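Side-chain contacts in chorismate mutase (Paraburkholderia phymatum, PDB 5TS9), which probably catalyses the rearrangement of chorismate to prephenate, a step on the route to phenylalanine and tyrosine: residues 17-22 / 146-151; 24-29 / 159-164; 35-40 / 91-96; 41-46 / 80-85. One frame throughout, in Å; residues are numbered along the deposited sequence.

Interaction 1 (17-22 / 146-151); sequences PLVRSM and GQVAEQ
This is a small apolar helix-helix contact with a polar fringe, made where helix 137-151 crosses the N-terminal half of helix 16-39. The axes of the two short segments come within 9.6 Å at a crossing angle of -54°, and the CA atoms of R20 and V148 are 6.2 Å apart. V148 is the apolar side chain that its helix contributes. Its CG2 methyl lies 3.8 Å from V19 CG1 and 4.0 Å from R20 N, filling the angle between the V19 side chain and the main chain beside it. V19 presents CG1 because this branch lies opposite the backbone N (chi1 171°). L162 of helix 156-165 touches both valines, while V16 and A23 flank V148 along helix 16-39. On the far side, L18 packs on V128 and I169, so helix 16-39 is covered from several directions.

Beside the valines the contact turns polar. The R20 chain runs straight out to CD, then bends about its CG-CD bond and carries the guanidinium to Q151, whose side chain it crosses at about a right angle. The guanidinium and amide planes are 30° apart, and R20 NH2 lies 3.1 Å from the atom modelled as Q151 OE1. The amide is probably turned over in the model, so which of its ends meets the arginine stays doubtful. C137, at the start of helix 137-151, is disulfide-bonded to C170. The crossing thus joins two helices of an all-helical chain of the type II chorismate mutase family.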
loop_
_atom_site.group_PDB
_atom_site.type_symbol
_atom_site.label_atom_id
_atom_site.label_comp_id
_atom_site.label_asym_id
_atom_site.label_seq_id
_atom_site.Cartn_x
_atom_site.Cartn_y
_atom_site.Cartn_z
ATOM N N PRO A 17 -4.947 -15.174 -15.470
ATOM C CA PRO A 17 -5.331 -14.030 -16.320
ATOM C C PRO A 17 -5.818 -12.815 -15.532
ATOM O O PRO A 17 -5.507 -11.675 -15.903
ATOM C CB PRO A 17 -6.431 -14.619 -17.223
ATOM C CG PRO A 17 -6.146 -16.084 -17.259
ATOM C CD PRO A 17 -5.660 -16.404 -15.869
ATOM N N LEU A 18 -6.561 -13.020 -14.444
ATOM C CA LEU A 18 -6.957 -11.892 -13.606
ATOM C C LEU A 18 -5.739 -11.210 -12.987
ATOM O O LEU A 18 -5.601 -9.979 -13.049
ATOM C CB LEU A 18 -7.925 -12.371 -12.518
ATOM C CG LEU A 18 -8.329 -11.368 -11.422
ATOM C CD1 LEU A 18 -8.877 -10.112 -12.040
ATOM C CD2 LEU A 18 -9.367 -12.010 -10.505
ATOM N N VAL A 19 -4.833 -11.998 -12.394
ATOM C CA VAL A 19 -3.649 -11.438 -11.733
ATOM C C VAL A 19 -2.744 -10.771 -12.755
ATOM O O VAL A 19 -2.109 -9.752 -12.475
ATOM C CB VAL A 19 -2.919 -12.547 -10.942
ATOM C CG1 VAL A 19 -1.556 -12.073 -10.407
ATOM C CG2 VAL A 19 -3.788 -13.013 -9.788
ATOM N N ARG A 20 -2.688 -11.325 -13.966
ATOM C CA ARG A 20 -1.920 -10.698 -15.035
ATOM C C ARG A 20 -2.470 -9.310 -15.369
ATOM O O ARG A 20 -1.705 -8.359 -15.531
ATOM C CB ARG A 20 -1.942 -11.620 -16.257
ATOM C CG ARG A 20 -0.898 -11.335 -17.300
ATOM C CD ARG A 20 -0.992 -12.412 -18.383
ATOM N NE ARG A 20 -0.370 -13.685 -18.002
ATOM C CZ ARG A 20 -0.846 -14.881 -18.343
ATOM N NH1 ARG A 20 -1.970 -14.979 -19.042
ATOM N NH2 ARG A 20 -0.206 -15.983 -17.980
ATOM N N SER A 21 -3.798 -9.167 -15.453
ATOM C CA SER A 21 -4.367 -7.865 -15.781
ATOM C C SER A 21 -4.069 -6.845 -14.686
ATOM O O SER A 21 -3.727 -5.690 -14.977
ATOM C CB SER A 21 -5.873 -7.995 -16.026
ATOM O OG SER A 21 -6.535 -8.584 -14.919
ATOM N N MET A 22 -4.168 -7.253 -13.417
ATOM C CA MET A 22 -3.798 -6.351 -12.325
ATOM C C MET A 22 -2.318 -6.008 -12.383
ATOM O O MET A 22 -1.934 -4.859 -12.117
ATOM C CB MET A 22 -4.141 -6.983 -10.975
ATOM C CG MET A 22 -5.636 -7.156 -10.736
ATOM S SD MET A 22 -5.959 -7.856 -9.076
ATOM C CE MET A 22 -7.767 -7.813 -9.055
ATOM N N GLY A 146 2.749 -15.360 -7.570
ATOM C CA GLY A 146 4.085 -15.896 -7.756
ATOM C C GLY A 146 4.380 -16.211 -9.210
ATOM O O GLY A 146 5.426 -15.822 -9.745
ATOM N N GLN A 147 3.453 -16.900 -9.877
ATOM C CA GLN A 147 3.664 -17.252 -11.278
ATOM C C GLN A 147 3.801 -16.006 -12.141
ATOM O O GLN A 147 4.710 -15.909 -12.971
ATOM C CB GLN A 147 2.519 -18.130 -11.786
ATOM C CG GLN A 147 2.745 -18.658 -13.191
ATOM C CD GLN A 147 1.650 -19.602 -13.644
ATOM O OE1 GLN A 147 1.110 -20.367 -12.850
ATOM N NE2 GLN A 147 1.313 -19.546 -14.928
ATOM N N VAL A 148 2.912 -15.033 -11.948
ATOM C CA VAL A 148 2.941 -13.832 -12.776
ATOM C C VAL A 148 4.215 -13.030 -12.524
ATOM O O VAL A 148 4.815 -12.470 -13.454
ATOM C CB VAL A 148 1.671 -13.004 -12.515
ATOM C CG1 VAL A 148 1.842 -11.585 -13.027
ATOM C CG2 VAL A 148 0.435 -13.708 -13.168
ATOM N N ALA A 149 4.654 -12.971 -11.269
ATOM C CA ALA A 149 5.881 -12.257 -10.956
ATOM C C ALA A 149 7.087 -12.939 -11.592
ATOM O O ALA A 149 7.967 -12.263 -12.133
ATOM C CB ALA A 149 6.031 -12.133 -9.438
ATOM N N GLU A 150 7.130 -14.274 -11.571
ATOM C CA GLU A 150 8.174 -14.999 -12.295
ATOM C C GLU A 150 8.104 -14.728 -13.794
ATOM O O GLU A 150 9.100 -14.320 -14.398
ATOM C CB GLU A 150 8.078 -16.502 -12.008
ATOM N N GLN A 151 6.928 -14.931 -14.413
ATOM C CA GLN A 151 6.733 -14.711 -15.851
ATOM C C GLN A 151 7.201 -13.325 -16.270
ATOM O O GLN A 151 7.891 -13.134 -17.279
ATOM C CB GLN A 151 5.246 -14.834 -16.191
ATOM C CG GLN A 151 4.729 -16.134 -16.784
ATOM C CD GLN A 151 3.197 -16.134 -16.855
ATOM O OE1 GLN A 151 2.559 -15.076 -16.777
ATOM N NE2 GLN A 151 2.604 -17.318 -16.975
#

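Interaction 2 (24-29 / 159-164); sequences DRLNTA and RAALDR
The backbones of helices 16-39 and 156-165 approach to 7.1 Å between the CA atoms of L26 and L162, deep in the all-helical type II chorismate mutase fold. L26 makes the contact from its helix, its two methyls set against the other backbone. A chi1 of -173° turns CG away from the backbone N and sends both methyls across. L26 CD2 rests over the peptide that joins A161 to L162, 3.8 Å from A161 C and 3.5 Å from L162 N, and meets L162 CB at 4.1 Å. The other branch, L26 CD1, faces A161 CB at 3.9 Å. The side chain of A161 is a single methyl, and V84 of helix 67-95 covers it as well. The side of helix 156-165 toward the second subunit carries charges: R164 forms salt bridges with D76 of its own chain and with E79 of the second subunit, and D163 forms a salt bridge with R94 and a hydrogen bond with N90, both of that subunit. Just past L26, A29 N bonds to L26 O, three residues back. There R25 O accepts two donors, T28 N at 3.2 Å and the hydroxyl T28 OG1 at 2.7 Å, the latter with a C=O...O angle of 162°.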
loop_
_atom_site.group_PDB
_atom_site.type_symbol
_atom_site.label_atom_id
_atom_site.label_comp_id
_atom_site.label_asym_id
_atom_site.label_seq_id
_atom_site.Cartn_x
_atom_site.Cartn_y
_atom_site.Cartn_z
ATOM N N ASP A 24 -0.507 -5.806 -15.156
ATOM C CA ASP A 24 -0.374 -4.810 -16.220
ATOM C C ASP A 24 -0.813 -3.429 -15.736
ATOM O O ASP A 24 -0.189 -2.412 -16.070
ATOM C CB ASP A 24 -1.194 -5.226 -17.445
ATOM C CG ASP A 24 -0.700 -6.518 -18.077
ATOM O OD1 ASP A 24 0.495 -6.860 -17.933
ATOM O OD2 ASP A 24 -1.518 -7.186 -18.731
ATOM N N ARG A 25 -1.877 -3.374 -14.929
ATOM C CA ARG A 25 -2.319 -2.087 -14.399
ATOM C C ARG A 25 -1.288 -1.526 -13.438
ATOM O O ARG A 25 -0.970 -0.331 -13.476
ATOM C CB ARG A 25 -3.672 -2.235 -13.698
ATOM C CG ARG A 25 -4.382 -0.886 -13.472
ATOM C CD ARG A 25 -5.561 -0.981 -12.538
ATOM N NE ARG A 25 -6.328 0.262 -12.592
ATOM C CZ ARG A 25 -5.974 1.387 -11.972
ATOM N NH1 ARG A 25 -4.891 1.417 -11.214
ATOM N NH2 ARG A 25 -6.720 2.481 -12.110
ATOM N N LEU A 26 -0.752 -2.389 -12.575
ATOM C CA LEU A 26 0.267 -1.969 -11.627
ATOM C C LEU A 26 1.455 -1.344 -12.344
ATOM O O LEU A 26 2.012 -0.352 -11.873
ATOM C CB LEU A 26 0.702 -3.168 -10.781
ATOM C CG LEU A 26 1.644 -2.890 -9.612
ATOM C CD1 LEU A 26 1.008 -1.907 -8.587
ATOM C CD2 LEU A 26 2.003 -4.222 -8.955
ATOM N N ASN A 27 1.830 -1.884 -13.501
ATOM C CA ASN A 27 3.046 -1.434 -14.166
ATOM C C ASN A 27 2.936 -0.020 -14.726
ATOM O O ASN A 27 3.971 0.587 -15.011
ATOM C CB ASN A 27 3.434 -2.412 -15.284
ATOM C CG ASN A 27 4.217 -3.617 -14.761
ATOM O OD1 ASN A 27 5.052 -3.495 -13.853
ATOM N ND2 ASN A 27 3.950 -4.787 -15.333
ATOM N N THR A 28 1.722 0.519 -14.919
ATOM C CA THR A 28 1.620 1.936 -15.269
ATOM C C THR A 28 2.180 2.847 -14.172
ATOM O O THR A 28 2.535 3.989 -14.465
ATOM C CB THR A 28 0.174 2.350 -15.534
ATOM O OG1 THR A 28 -0.589 2.207 -14.321
ATOM C CG2 THR A 28 -0.443 1.506 -16.656
ATOM N N ALA A 29 2.252 2.372 -12.922
ATOM C CA ALA A 29 2.833 3.173 -11.837
ATOM C C ALA A 29 4.242 3.669 -12.174
ATOM O O ALA A 29 4.619 4.794 -11.812
ATOM C CB ALA A 29 2.861 2.364 -10.539
ATOM N N ARG A 159 6.167 -7.118 -6.811
ATOM C CA ARG A 159 5.436 -8.283 -6.312
ATOM C C ARG A 159 4.703 -7.952 -5.019
ATOM O O ARG A 159 3.545 -8.357 -4.826
ATOM C CB ARG A 159 6.385 -9.468 -6.114
ATOM C CG ARG A 159 5.656 -10.781 -5.774
ATOM C CD ARG A 159 6.632 -11.967 -5.653
ATOM N NE ARG A 159 7.016 -12.169 -4.261
ATOM C CZ ARG A 159 8.211 -11.874 -3.757
ATOM N NH1 ARG A 159 9.160 -11.378 -4.539
ATOM N NH2 ARG A 159 8.465 -12.087 -2.470
ATOM N N ALA A 160 5.359 -7.208 -4.122
ATOM C CA ALA A 160 4.698 -6.787 -2.889
ATOM C C ALA A 160 3.427 -6.010 -3.195
ATOM O O ALA A 160 2.377 -6.250 -2.584
ATOM C CB ALA A 160 5.647 -5.946 -2.036
ATOM N N ALA A 161 3.493 -5.098 -4.160
ATOM C CA ALA A 161 2.327 -4.305 -4.505
ATOM C C ALA A 161 1.324 -5.107 -5.324
ATOM O O ALA A 161 0.118 -4.820 -5.275
ATOM C CB ALA A 161 2.764 -3.028 -5.248
ATOM N N LEU A 162 1.776 -6.129 -6.065
ATOM C CA LEU A 162 0.803 -7.039 -6.665
ATOM C C LEU A 162 0.024 -7.783 -5.575
ATOM O O LEU A 162 -1.200 -7.934 -5.671
ATOM C CB LEU A 162 1.497 -8.027 -7.618
ATOM C CG LEU A 162 0.577 -8.918 -8.476
ATOM C CD1 LEU A 162 -0.534 -8.109 -9.103
ATOM C CD2 LEU A 162 1.357 -9.635 -9.561
ATOM N N ASP A 163 0.707 -8.209 -4.509
ATOM C CA ASP A 163 0.009 -8.821 -3.370
ATOM C C ASP A 163 -1.007 -7.858 -2.749
ATOM O O ASP A 163 -2.047 -8.290 -2.240
ATOM C CB ASP A 163 1.005 -9.252 -2.291
ATOM C CG ASP A 163 1.788 -10.546 -2.643
ATOM O OD1 ASP A 163 1.246 -11.478 -3.288
ATOM O OD2 ASP A 163 2.956 -10.632 -2.217
ATOM N N ARG A 164 -0.717 -6.553 -2.760
ATOM C CA ARG A 164 -1.692 -5.573 -2.292
ATOM C C ARG A 164 -2.874 -5.490 -3.249
ATOM O O ARG A 164 -4.031 -5.379 -2.818
ATOM C CB ARG A 164 -1.016 -4.196 -2.141
ATOM C CG ARG A 164 -1.959 -3.046 -1.724
ATOM C CD ARG A 164 -2.399 -3.215 -0.261
ATOM N NE ARG A 164 -3.321 -2.183 0.216
ATOM C CZ ARG A 164 -4.628 -2.195 -0.026
ATOM N NH1 ARG A 164 -5.154 -3.173 -0.764
ATOM N NH2 ARG A 164 -5.405 -1.223 0.453
#

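Interaction 3 (35-40 / 91-96); sequences SKWDTG and NWRRQG
The indole of W92 turns its edge to the face of W37 in a T-shaped pair, the six-membered ring of W37 and the five-membered ring of W92 lying 5.9 Å apart between centroids with their planes at 89°. The atoms that come nearest are not those of the two rings alone: W37 CZ3 lies 3.4 Å from W92 CB, approaching obliquely, and W92 CE3 reaches W37 CE3 at 4.0 Å. Around the rim of W37, R93 CA lies in plane, as does D38 OD1, and G96 O stands near the plane at 4.2 Å from W37 CZ2. The outer end of the indole thus abuts the last turn of helix 67-95, where CH2 of W37 meets W92 O at 3.6 Å. With chi1 at 171° the W37 indole extends away from its own backbone N and reaches this far.

R93 adds its aliphatic part, CG against W37 CZ3 at 3.9 Å, while its guanidinium turns to N90. The W92 ring is further enclosed by A33 and L34 of helix 16-39 and by A98 and P99 of the following loop. G96 N still bonds to W92 O at 2.8 Å. R94 NH2 donates a hydrogen bond to N91 OD1, which lies near the guanidinium plane, and R94 also forms a salt bridge with D163 of the second subunit. An edge-to-face tryptophan pair here joins the C-terminal ends of helices 16-39 and 67-95, each followed by a glycine with positive phi (G40 and G96), in the helical fold of type II chorismate mutases.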
loop_
_atom_site.group_PDB
_atom_site.type_symbol
_atom_site.label_atom_id
_atom_site.label_comp_id
_atom_site.label_asym_id
_atom_site.label_seq_id
_atom_site.Cartn_x
_atom_site.Cartn_y
_atom_site.Cartn_z
ATOM N N SER A 35 6.365 10.775 -14.606
ATOM C CA SER A 35 5.702 12.031 -14.915
ATOM C C SER A 35 5.639 12.930 -13.692
ATOM O O SER A 35 5.841 14.146 -13.788
ATOM C CB SER A 35 4.297 11.759 -15.446
ATOM O OG SER A 35 3.576 12.978 -15.553
ATOM N N LYS A 36 5.336 12.355 -12.530
ATOM C CA LYS A 36 5.255 13.154 -11.316
ATOM C C LYS A 36 6.638 13.597 -10.850
ATOM O O LYS A 36 6.769 14.663 -10.249
ATOM C CB LYS A 36 4.521 12.373 -10.229
ATOM C CG LYS A 36 3.021 12.284 -10.532
ATOM C CD LYS A 36 2.262 11.510 -9.484
ATOM C CE LYS A 36 0.759 11.463 -9.827
ATOM N NZ LYS A 36 0.114 10.284 -9.112
ATOM N N TRP A 37 7.674 12.811 -11.146
ATOM C CA TRP A 37 9.042 13.253 -10.911
ATOM C C TRP A 37 9.383 14.472 -11.771
ATOM O O TRP A 37 10.006 15.425 -11.289
ATOM C CB TRP A 37 10.015 12.093 -11.189
ATOM C CG TRP A 37 11.501 12.481 -11.180
ATOM C CD1 TRP A 37 12.248 12.947 -12.236
ATOM C CD2 TRP A 37 12.392 12.415 -10.060
ATOM N NE1 TRP A 37 13.547 13.182 -11.828
ATOM C CE2 TRP A 37 13.655 12.866 -10.498
ATOM C CE3 TRP A 37 12.236 12.024 -8.721
ATOM C CZ2 TRP A 37 14.766 12.923 -9.648
ATOM C CZ3 TRP A 37 13.339 12.078 -7.883
ATOM C CH2 TRP A 37 14.586 12.534 -8.348
ATOM N N ASP A 38 8.961 14.469 -13.039
ATOM C CA ASP A 38 9.220 15.603 -13.926
ATOM C C ASP A 38 8.448 16.846 -13.487
ATOM O O ASP A 38 9.001 17.949 -13.454
ATOM C CB ASP A 38 8.856 15.236 -15.368
ATOM C CG ASP A 38 9.741 14.132 -15.949
ATOM O OD1 ASP A 38 10.772 13.795 -15.322
ATOM O OD2 ASP A 38 9.396 13.586 -17.025
ATOM N N THR A 39 7.162 16.694 -13.145
ATOM C CA THR A 39 6.297 17.853 -12.934
ATOM C C THR A 39 6.210 18.287 -11.481
ATOM O O THR A 39 5.799 19.420 -11.213
ATOM C CB THR A 39 4.870 17.565 -13.423
ATOM O OG1 THR A 39 4.297 16.538 -12.607
ATOM C CG2 THR A 39 4.858 17.111 -14.860
ATOM N N GLY A 40 6.573 17.416 -10.543
ATOM C CA GLY A 40 6.408 17.720 -9.143
ATOM C C GLY A 40 5.006 17.532 -8.613
ATOM O O GLY A 40 4.748 17.881 -7.459
ATOM N N ASN A 91 12.997 6.327 -3.877
ATOM C CA ASN A 91 14.228 5.710 -4.363
ATOM C C ASN A 91 15.000 6.691 -5.231
ATOM O O ASN A 91 16.211 6.856 -5.072
ATOM C CB ASN A 91 13.933 4.436 -5.163
ATOM C CG ASN A 91 13.530 3.282 -4.278
ATOM O OD1 ASN A 91 13.602 3.397 -3.065
ATOM N ND2 ASN A 91 13.106 2.169 -4.878
ATOM N N TRP A 92 14.305 7.351 -6.151
ATOM C CA TRP A 92 14.962 8.320 -7.036
ATOM C C TRP A 92 15.434 9.537 -6.261
ATOM O O TRP A 92 16.525 10.061 -6.520
ATOM C CB TRP A 92 13.996 8.733 -8.142
ATOM C CG TRP A 92 13.561 7.572 -8.956
ATOM C CD1 TRP A 92 14.214 6.368 -9.086
ATOM C CD2 TRP A 92 12.374 7.480 -9.750
ATOM N NE1 TRP A 92 13.492 5.529 -9.923
ATOM C CE2 TRP A 92 12.361 6.192 -10.339
ATOM C CE3 TRP A 92 11.319 8.356 -10.016
ATOM C CZ2 TRP A 92 11.326 5.761 -11.189
ATOM C CZ3 TRP A 92 10.293 7.936 -10.859
ATOM C CH2 TRP A 92 10.304 6.642 -11.433
ATOM N N ARG A 93 14.629 10.001 -5.302
ATOM C CA ARG A 93 15.051 11.136 -4.476
ATOM C C ARG A 93 16.362 10.839 -3.753
ATOM O O ARG A 93 17.224 11.715 -3.642
ATOM C CB ARG A 93 13.953 11.511 -3.467
ATOM C CG ARG A 93 12.763 12.263 -4.059
ATOM C CD ARG A 93 11.862 12.820 -2.973
ATOM N NE ARG A 93 10.668 13.447 -3.530
ATOM C CZ ARG A 93 9.468 12.887 -3.564
ATOM N NH1 ARG A 93 9.274 11.675 -3.045
ATOM N NH2 ARG A 93 8.452 13.549 -4.109
ATOM N N ARG A 94 16.542 9.599 -3.271
ATOM C CA ARG A 94 17.763 9.264 -2.536
ATOM C C ARG A 94 18.979 9.181 -3.458
ATOM O O ARG A 94 20.112 9.379 -3.006
ATOM C CB ARG A 94 17.588 7.938 -1.781
ATOM C CG ARG A 94 16.701 8.031 -0.523
ATOM C CD ARG A 94 16.586 6.681 0.244
ATOM N NE ARG A 94 15.603 5.784 -0.365
ATOM C CZ ARG A 94 14.304 5.756 -0.074
ATOM N NH1 ARG A 94 13.788 6.562 0.860
ATOM N NH2 ARG A 94 13.513 4.889 -0.703
ATOM N N GLN A 95 18.778 8.871 -4.736
ATOM C CA GLN A 95 19.898 8.815 -5.680
ATOM C C GLN A 95 20.148 10.143 -6.376
ATOM O O GLN A 95 21.269 10.381 -6.851
ATOM C CB GLN A 95 19.650 7.726 -6.736
ATOM C CG GLN A 95 19.669 6.309 -6.177
ATOM C CD GLN A 95 18.806 5.329 -6.976
ATOM O OE1 GLN A 95 18.463 5.583 -8.133
ATOM N NE2 GLN A 95 18.447 4.205 -6.351
ATOM N N GLY A 96 19.146 11.020 -6.438
ATOM C CA GLY A 96 19.306 12.298 -7.103
ATOM C C GLY A 96 18.845 12.350 -8.538
ATOM O O GLY A 96 18.953 13.415 -9.166
#

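Interaction 4 (41-46 / 80-85); sequences QPVYDG and ANKEVQ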
loop_
_atom_site.group_PDB
_atom_site.type_symbol
_atom_site.label_atom_id
_atom_site.label_comp_id
_atom_site.label_asym_id
_atom_site.label_seq_id
_atom_site.Cartn_x
_atom_site.Cartn_y
_atom_site.Cartn_z
ATOM N N GLN A 41 4.093 16.990 -9.413
ATOM C CA GLN A 41 2.743 16.748 -8.934
ATOM C C GLN A 41 2.749 15.670 -7.843
ATOM O O GLN A 41 3.572 14.747 -7.865
ATOM C CB GLN A 41 1.837 16.332 -10.094
ATOM C CG GLN A 41 1.585 17.457 -11.089
ATOM C CD GLN A 41 1.187 18.748 -10.396
ATOM O OE1 GLN A 41 1.863 19.774 -10.520
ATOM N NE2 GLN A 41 0.088 18.701 -9.651
ATOM N N PRO A 42 1.857 15.774 -6.863
ATOM C CA PRO A 42 1.839 14.791 -5.774
ATOM C C PRO A 42 1.281 13.451 -6.235
ATOM O O PRO A 42 0.513 13.360 -7.196
ATOM C CB PRO A 42 0.929 15.440 -4.723
ATOM C CG PRO A 42 0.013 16.318 -5.520
ATOM C CD PRO A 42 0.844 16.832 -6.689
ATOM N N VAL A 43 1.687 12.391 -5.528
ATOM C CA VAL A 43 1.172 11.056 -5.838
ATOM C C VAL A 43 -0.334 11.011 -5.629
ATOM O O VAL A 43 -1.087 10.547 -6.493
ATOM C CB VAL A 43 1.876 9.996 -4.983
ATOM C CG1 VAL A 43 1.194 8.611 -5.143
ATOM C CG2 VAL A 43 3.344 9.935 -5.330
ATOM N N TYR A 44 -0.790 11.484 -4.469
ATOM C CA TYR A 44 -2.196 11.390 -4.107
ATOM C C TYR A 44 -2.992 12.537 -4.720
ATOM O O TYR A 44 -2.564 13.692 -4.692
ATOM C CB TYR A 44 -2.346 11.400 -2.583
ATOM C CG TYR A 44 -3.785 11.449 -2.113
ATOM C CD1 TYR A 44 -4.672 10.416 -2.404
ATOM C CD2 TYR A 44 -4.251 12.522 -1.380
ATOM C CE1 TYR A 44 -5.988 10.465 -1.977
ATOM C CE2 TYR A 44 -5.558 12.579 -0.953
ATOM C CZ TYR A 44 -6.416 11.546 -1.247
ATOM O OH TYR A 44 -7.714 11.620 -0.801
ATOM N N ASP A 45 -4.156 12.208 -5.280
ATOM C CA ASP A 45 -5.112 13.201 -5.790
ATOM C C ASP A 45 -6.497 12.678 -5.428
ATOM O O ASP A 45 -7.044 11.823 -6.133
ATOM C CB ASP A 45 -4.967 13.414 -7.297
ATOM C CG ASP A 45 -6.026 14.363 -7.877
ATOM O OD1 ASP A 45 -6.876 14.904 -7.132
ATOM O OD2 ASP A 45 -5.996 14.574 -9.108
ATOM N N GLY A 46 -7.061 13.210 -4.345
ATOM C CA GLY A 46 -8.312 12.675 -3.835
ATOM C C GLY A 46 -9.438 12.718 -4.849
ATOM O O GLY A 46 -10.203 11.759 -4.977
ATOM N N ALA A 80 -2.381 -0.046 -4.521
ATOM C CA ALA A 80 -1.163 -0.741 -4.931
ATOM C C ALA A 80 -0.345 0.142 -5.870
ATOM O O ALA A 80 0.889 0.184 -5.793
ATOM C CB ALA A 80 -1.511 -2.069 -5.609
ATOM N N ASN A 81 -1.030 0.872 -6.741
ATOM C CA ASN A 81 -0.342 1.766 -7.666
ATOM C C ASN A 81 0.395 2.873 -6.914
ATOM O O ASN A 81 1.555 3.175 -7.213
ATOM C CB ASN A 81 -1.362 2.332 -8.656
ATOM C CG ASN A 81 -0.771 2.539 -10.045
ATOM O OD1 ASN A 81 -0.123 3.552 -10.310
ATOM N ND2 ASN A 81 -0.985 1.577 -10.928
ATOM N N LYS A 82 -0.255 3.486 -5.923
ATOM C CA LYS A 82 0.435 4.490 -5.111
ATOM C C LYS A 82 1.608 3.889 -4.334
ATOM O O LYS A 82 2.641 4.537 -4.184
ATOM C CB LYS A 82 -0.553 5.175 -4.160
ATOM C CG LYS A 82 -1.721 5.854 -4.911
ATOM C CD LYS A 82 -2.578 6.734 -4.003
ATOM C CE LYS A 82 -3.343 5.889 -3.006
ATOM N NZ LYS A 82 -4.240 6.776 -2.157
ATOM N N GLU A 83 1.468 2.659 -3.822
ATOM C CA GLU A 83 2.585 1.989 -3.146
ATOM C C GLU A 83 3.841 1.998 -4.009
ATOM O O GLU A 83 4.946 2.311 -3.543
ATOM C CB GLU A 83 2.189 0.549 -2.807
ATOM C CG GLU A 83 3.302 -0.294 -2.232
ATOM C CD GLU A 83 2.829 -1.677 -1.765
ATOM O OE1 GLU A 83 3.643 -2.420 -1.193
ATOM O OE2 GLU A 83 1.647 -2.024 -1.964
ATOM N N VAL A 84 3.688 1.639 -5.277
ATOM C CA VAL A 84 4.829 1.641 -6.183
ATOM C C VAL A 84 5.316 3.071 -6.408
ATOM O O VAL A 84 6.512 3.349 -6.317
ATOM C CB VAL A 84 4.462 0.950 -7.507
ATOM C CG1 VAL A 84 5.587 1.092 -8.533
ATOM C CG2 VAL A 84 4.182 -0.532 -7.251
ATOM N N GLN A 85 4.395 3.998 -6.677
ATOM C CA GLN A 85 4.801 5.365 -6.986
ATOM C C GLN A 85 5.583 5.990 -5.831
ATOM O O GLN A 85 6.621 6.623 -6.046
ATOM C CB GLN A 85 3.589 6.238 -7.316
ATOM C CG GLN A 85 2.856 5.887 -8.592
ATOM C CD GLN A 85 1.656 6.789 -8.805
ATOM O OE1 GLN A 85 1.759 8.016 -8.682
ATOM N NE2 GLN A 85 0.507 6.191 -9.133
#
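V43 lays its CG1 methyl over the side chains of K82 and Q85, which stand one turn apart on helix 67-95. The methyl lies 3.6 Å from Q85 OE1 and 4.0 Å from K82 CB, and V43 and Q85 run past each other in opposite directions. The oxygen beside the valine has its polar partner outside the two segments, K36 NZ, and the other end of the amide is held too: Q85 NE2 donates to N81 OD1, on a lone pair in the carbonyl plane, at 3.0 Å and with an N-H...O angle of 148°. These two bonds fix the rotation of the amide. The segment 41-46 is the link from helix 16-39 to helix 46-59 in the type II chorismate mutase fold, and D45 is the N-cap of the latter, its OD1 making weak bonds to Q47 N and R48 N. Next to the cap, Y44 and K82 lie side by side and point the same way. The lysine bends at chi3 (-68°) and brings NZ obliquely to within 3.7 Å of Y44 CD1, with its salt bridges going to E49 and E79. The Y44 ring carries G46 N above one face, 3.6 Å from its plane and offset toward the rim, and takes part in a cation-pi contact with R168 of the second subunit.

Interactions 1, 2 and 3 follow helix 16-39 from its N-terminal to its C-terminal end, meeting helices 137-151, 156-165 and 67-95 in turn. Interaction 2, wholly buried and with its centre about 5 Å from the centre of the chain, has only aliphatic side chains touching, one of them also against the main chain; interaction 1 adjoins it through L162 and carries an arginine at its margin. Interaction 3, its centre about 21 Å from that of the chain, uses flat aromatic groups. Interaction 4 shares helix 67-95 with interaction 3 and pins a loop rather than a helix. K36 joins these two, its NZ probably hydrogen-bonded to Q85 OE1 and V43 O. Interactions 2, 3 and 4 also reach the second subunit.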